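Local coordinates for meso-diaminopimelate dehydrogenase (Clostridium tetani, PDB 3WGY), which catalyses the reversible NADP-dependent oxidative deamination of meso-diaminopimelate, and is seen here as an engineered variant with the 2-oxo acid 4-methyl-2-oxovalerate, at residues L56-L68 / G80-S92. The protein carries 6 engineered substitutions. Sequence-based numbering, arbitrary orientation.
Sequences LELYKDTVDVMIL and GPMIASQFNTVDS
Strand 65-68 runs parallel to strand 88-90, Met-66 beside Thr-89 and Ile-67 beside Val-90, the short axes approaching to 4.8 Å at 32°: Met-66 N donates to Asn-88 O, Val-90 N to Met-66 O (3.1 Å), and Leu-68 N to Val-90 O (2.8 Å). Helix 80-84 runs back antiparallel to strand 65-68, as a beta-alpha-beta crossover requires, and its Ile-83 O receives both Gln-86 N and Phe-87 N as the chain turns into the next strand.

Phe-87 is packed between Met-66 of the strand and the 56-63 part of the chain. Met-66, with CG anti to the backbone N (chi1 -163°) and then bent at chi2 and chi3, lays its methyl CE over the centre of the ring, 3.3 Å from the centroid, a CH-pi contact within a Met-aromatic pair that suits the flexible thioether. Val-63 brings its branched CB to 3.6 Å from Phe-87 CD2, and Leu-56 lies alongside the ring, pointing the opposite way, with CG against Phe-87 CE1. The ring edge faces the carbonyl oxygens of Leu-56 and Tyr-59, a fitting place for its slightly positive hydrogens. Ile-83 CG2 packs on Met-66 CG, while Leu-68 CD1 presses to 3.4 Å from Gly-80 CA, where the lack of a side chain lets the leucine methyl lie against the helix backbone. On the other face of the sheet Val-65 CG1 meets Val-90 CG2. Next to Asp-64, the side-chain amide of Asn-88 gives ND2 to Asp-64 O (3.2 Å, 159° at the hydrogen), and its OD1 accepts from Ile-116 N; a water joins Val-63 O to Asn-88 N.

This is the middle of the Rossmann-type parallel sheet of the N-terminal dinucleotide-binding domain, which probably binds NADP, as in this family: strand 5-10 flanks strand 65-68, strand 116-118 follows strand 88-90, helix 276-296 packs against Val-65 and Val-90, and helix 99-113 against Pro-81 and Thr-89.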
loop_
_atom_site.group_PDB
_atom_site.type_symbol
_atom_site.label_atom_id
_atom_site.label_comp_id
_atom_site.label_asym_id
_atom_site.label_seq_id
_atom_site.Cartn_x
_atom_site.Cartn_y
_atom_site.Cartn_z
ATOM N N LEU B 56 -19.244 31.601 0.167
ATOM C CA LEU B 56 -18.812 30.349 0.772
ATOM C C LEU B 56 -19.371 30.222 2.184
ATOM O O LEU B 56 -19.929 29.190 2.555
ATOM C CB LEU B 56 -17.288 30.293 0.835
ATOM C CG LEU B 56 -16.730 29.034 1.491
ATOM C CD1 LEU B 56 -17.213 27.819 0.735
ATOM C CD2 LEU B 56 -15.224 29.097 1.494
ATOM N N GLU B 57 -19.211 31.286 2.962
ATOM C CA GLU B 57 -19.682 31.344 4.339
ATOM C C GLU B 57 -21.141 30.917 4.522
ATOM O O GLU B 57 -21.512 30.388 5.567
ATOM C CB GLU B 57 -19.511 32.766 4.866
ATOM C CG GLU B 57 -20.024 33.831 3.896
ATOM C CD GLU B 57 -19.945 35.241 4.462
ATOM O OE1 GLU B 57 -20.260 36.197 3.720
ATOM O OE2 GLU B 57 -19.573 35.395 5.647
ATOM N N LEU B 58 -21.963 31.146 3.507
ATOM C CA LEU B 58 -23.379 30.803 3.581
ATOM C C LEU B 58 -23.658 29.309 3.558
ATOM O O LEU B 58 -24.787 28.875 3.803
ATOM C CB LEU B 58 -24.134 31.468 2.425
ATOM C CG LEU B 58 -23.986 32.988 2.372
ATOM C CD1 LEU B 58 -24.673 33.555 1.128
ATOM C CD2 LEU B 58 -24.573 33.582 3.641
ATOM N N TYR B 59 -22.633 28.519 3.273
ATOM C CA TYR B 59 -22.813 27.079 3.189
ATOM C C TYR B 59 -22.244 26.277 4.363
ATOM O O TYR B 59 -22.050 25.065 4.254
ATOM C CB TYR B 59 -22.228 26.583 1.856
ATOM C CG TYR B 59 -23.023 27.049 0.655
ATOM C CD1 TYR B 59 -23.000 28.389 0.250
ATOM C CD2 TYR B 59 -23.854 26.165 -0.040
ATOM C CE1 TYR B 59 -23.791 28.836 -0.815
ATOM C CE2 TYR B 59 -24.648 26.600 -1.101
ATOM C CZ TYR B 59 -24.614 27.937 -1.482
ATOM O OH TYR B 59 -25.408 28.372 -2.517
ATOM N N LYS B 60 -22.003 26.945 5.488
ATOM C CA LYS B 60 -21.450 26.279 6.670
ATOM C C LYS B 60 -22.264 25.088 7.181
ATOM O O LYS B 60 -21.695 24.105 7.660
ATOM C CB LYS B 60 -21.249 27.275 7.822
ATOM C CG LYS B 60 -20.764 26.595 9.101
ATOM C CD LYS B 60 -19.952 27.511 10.009
ATOM C CE LYS B 60 -20.790 28.162 11.106
ATOM N NZ LYS B 60 -21.723 29.213 10.605
ATOM N N ASP B 61 -23.586 25.171 7.081
ATOM C CA ASP B 61 -24.454 24.095 7.551
ATOM C C ASP B 61 -24.874 23.097 6.477
ATOM O O ASP B 61 -25.601 22.148 6.764
ATOM C CB ASP B 61 -25.712 24.682 8.188
ATOM C CG ASP B 61 -25.453 25.253 9.562
ATOM O OD1 ASP B 61 -24.265 25.395 9.928
ATOM O OD2 ASP B 61 -26.435 25.564 10.275
ATOM N N THR B 62 -24.424 23.304 5.245
ATOM C CA THR B 62 -24.796 22.407 4.158
ATOM C C THR B 62 -23.623 21.610 3.578
ATOM O O THR B 62 -23.816 20.725 2.742
ATOM C CB THR B 62 -25.526 23.196 3.032
ATOM O OG1 THR B 62 -25.696 22.361 1.884
ATOM C CG2 THR B 62 -24.745 24.425 2.642
ATOM N N VAL B 63 -22.409 21.913 4.026
ATOM C CA VAL B 63 -21.228 21.204 3.548
ATOM C C VAL B 63 -20.543 20.428 4.666
ATOM O O VAL B 63 -20.120 21.011 5.663
ATOM C CB VAL B 63 -20.196 22.177 2.933
ATOM C CG1 VAL B 63 -18.933 21.416 2.529
ATOM C CG2 VAL B 63 -20.799 22.872 1.725
ATOM N N ASP B 64 -20.431 19.114 4.496
ATOM C CA ASP B 64 -19.773 18.273 5.493
ATOM C C ASP B 64 -18.271 18.294 5.269
ATOM O O ASP B 64 -17.490 18.358 6.214
ATOM C CB ASP B 64 -20.274 16.831 5.401
ATOM C CG ASP B 64 -21.681 16.667 5.937
ATOM O OD1 ASP B 64 -21.926 17.060 7.098
ATOM O OD2 ASP B 64 -22.536 16.137 5.201
ATOM N N VAL B 65 -17.868 18.235 4.006
ATOM C CA VAL B 65 -16.453 18.256 3.679
ATOM C C VAL B 65 -16.201 19.136 2.463
ATOM O O VAL B 65 -16.888 19.031 1.454
ATOM C CB VAL B 65 -15.923 16.833 3.393
ATOM C CG1 VAL B 65 -14.439 16.889 3.060
ATOM C CG2 VAL B 65 -16.162 15.943 4.595
ATOM N N MET B 66 -15.204 20.005 2.577
ATOM C CA MET B 66 -14.840 20.907 1.500
ATOM C C MET B 66 -13.519 20.422 0.909
ATOM O O MET B 66 -12.517 20.329 1.611
ATOM C CB MET B 66 -14.672 22.329 2.047
ATOM C CG MET B 66 -14.692 23.431 1.000
ATOM S SD MET B 66 -16.335 23.746 0.316
ATOM C CE MET B 66 -17.064 24.652 1.623
ATOM N N ILE B 67 -13.516 20.092 -0.372
ATOM C CA ILE B 67 -12.283 19.648 -1.001
ATOM C C ILE B 67 -11.628 20.865 -1.663
ATOM O O ILE B 67 -12.208 21.487 -2.555
ATOM C CB ILE B 67 -12.560 18.543 -2.047
ATOM C CG1 ILE B 67 -13.324 17.394 -1.378
ATOM C CG2 ILE B 67 -11.242 18.038 -2.638
ATOM C CD1 ILE B 67 -13.538 16.190 -2.249
ATOM N N LEU B 68 -10.426 21.207 -1.207
ATOM C CA LEU B 68 -9.693 22.353 -1.728
ATOM C C LEU B 68 -8.929 22.031 -3.006
ATOM O O LEU B 68 -7.926 21.308 -2.987
ATOM C CB LEU B 68 -8.738 22.877 -0.657
ATOM C CG LEU B 68 -9.410 23.015 0.715
ATOM C CD1 LEU B 68 -8.513 23.811 1.655
ATOM C CD2 LEU B 68 -10.754 23.711 0.563
ATOM N N GLY B 80 -6.448 27.533 2.722
ATOM C CA GLY B 80 -6.895 26.322 3.375
ATOM C C GLY B 80 -7.307 26.855 4.735
ATOM O O GLY B 80 -8.350 26.484 5.275
ATOM N N PRO B 81 -6.491 27.752 5.309
ATOM C CA PRO B 81 -6.741 28.371 6.612
ATOM C C PRO B 81 -8.079 29.100 6.702
ATOM O O PRO B 81 -8.767 29.024 7.720
ATOM C CB PRO B 81 -5.558 29.317 6.757
ATOM C CG PRO B 81 -4.465 28.529 6.146
ATOM C CD PRO B 81 -5.113 28.050 4.872
ATOM N N MET B 82 -8.443 29.804 5.640
ATOM C CA MET B 82 -9.693 30.546 5.627
ATOM C C MET B 82 -10.913 29.632 5.589
ATOM O O MET B 82 -11.948 29.951 6.181
ATOM C CB MET B 82 -9.726 31.504 4.438
ATOM C CG MET B 82 -8.528 32.448 4.356
ATOM S SD MET B 82 -8.054 33.215 5.939
ATOM C CE MET B 82 -9.558 34.126 6.365
ATOM N N ILE B 83 -10.800 28.501 4.896
ATOM C CA ILE B 83 -11.911 27.555 4.801
ATOM C C ILE B 83 -11.982 26.669 6.045
ATOM O O ILE B 83 -13.066 26.272 6.473
ATOM C CB ILE B 83 -11.767 26.603 3.586
ATOM C CG1 ILE B 83 -11.270 27.365 2.358
ATOM C CG2 ILE B 83 -13.112 25.929 3.299
ATOM C CD1 ILE B 83 -12.171 28.474 1.893
ATOM N N ALA B 84 -10.820 26.351 6.609
ATOM C CA ALA B 84 -10.747 25.491 7.787
ATOM C C ALA B 84 -11.524 26.029 8.983
ATOM O O ALA B 84 -12.036 25.254 9.789
ATOM C CB ALA B 84 -9.289 25.260 8.178
ATOM N N SER B 85 -11.605 27.352 9.102
ATOM C CA SER B 85 -12.327 27.965 10.211
ATOM C C SER B 85 -13.826 27.829 10.038
ATOM O O SER B 85 -14.593 28.184 10.931
ATOM C CB SER B 85 -11.986 29.452 10.320
ATOM O OG SER B 85 -10.641 29.646 10.716
ATOM N N GLN B 86 -14.249 27.304 8.897
ATOM C CA GLN B 86 -15.672 27.177 8.632
ATOM C C GLN B 86 -16.118 25.786 8.223
ATOM O O GLN B 86 -17.295 25.450 8.360
ATOM C CB GLN B 86 -16.069 28.175 7.546
ATOM C CG GLN B 86 -15.686 29.609 7.870
ATOM C CD GLN B 86 -15.848 30.544 6.687
ATOM O OE1 GLN B 86 -15.170 30.400 5.666
ATOM N NE2 GLN B 86 -16.748 31.512 6.819
ATOM N N PHE B 87 -15.197 24.977 7.709
ATOM C CA PHE B 87 -15.555 23.625 7.287
ATOM C C PHE B 87 -14.445 22.642 7.591
ATOM O O PHE B 87 -13.328 23.034 7.918
ATOM C CB PHE B 87 -15.816 23.561 5.773
ATOM C CG PHE B 87 -16.789 24.590 5.264
ATOM C CD1 PHE B 87 -16.398 25.910 5.087
ATOM C CD2 PHE B 87 -18.097 24.233 4.950
ATOM C CE1 PHE B 87 -17.298 26.865 4.603
ATOM C CE2 PHE B 87 -19.000 25.179 4.466
ATOM C CZ PHE B 87 -18.598 26.497 4.293
ATOM N N ASN B 88 -14.765 21.355 7.500
ATOM C CA ASN B 88 -13.753 20.323 7.683
ATOM C C ASN B 88 -13.145 20.346 6.292
ATOM O O ASN B 88 -13.876 20.409 5.309
ATOM C CB ASN B 88 -14.396 18.966 7.949
ATOM C CG ASN B 88 -15.160 18.930 9.249
ATOM O OD1 ASN B 88 -14.633 19.288 10.299
ATOM N ND2 ASN B 88 -16.405 18.484 9.190
ATOM N N THR B 89 -11.828 20.305 6.181
ATOM C CA THR B 89 -11.241 20.380 4.853
ATOM C C THR B 89 -10.341 19.233 4.441
ATOM O O THR B 89 -9.853 18.473 5.274
ATOM C CB THR B 89 -10.429 21.657 4.702
ATOM O OG1 THR B 89 -9.322 21.619 5.614
ATOM C CG2 THR B 89 -11.297 22.870 4.996
ATOM N N VAL B 90 -10.140 19.131 3.132
ATOM C CA VAL B 90 -9.282 18.131 2.523
ATOM C C VAL B 90 -8.491 18.864 1.446
ATOM O O VAL B 90 -9.078 19.511 0.578
ATOM C CB VAL B 90 -10.102 16.994 1.856
ATOM C CG1 VAL B 90 -9.196 16.156 0.958
ATOM C CG2 VAL B 90 -10.737 16.107 2.919
ATOM N N ASP B 91 -7.165 18.788 1.510
ATOM C CA ASP B 91 -6.341 19.440 0.497
ATOM C C ASP B 91 -5.188 18.544 0.055
ATOM O O ASP B 91 -4.906 17.512 0.674
ATOM C CB ASP B 91 -5.794 20.783 0.998
ATOM C CG ASP B 91 -4.721 20.631 2.062
ATOM O OD1 ASP B 91 -3.772 19.844 1.852
ATOM O OD2 ASP B 91 -4.817 21.315 3.108
ATOM N N SER B 92 -4.516 18.948 -1.015
ATOM C CA SER B 92 -3.405 18.174 -1.551
ATOM C C SER B 92 -2.112 18.980 -1.548
ATOM O O SER B 92 -1.271 18.815 -2.433
ATOM C CB SER B 92 -3.738 17.737 -2.973
ATOM O OG SER B 92 -4.093 18.870 -3.751
HETATM O O HOH W 1 -17.953 21.085 7.388
HETATM O O HOH W 2 -6.379 19.751 -4.863
#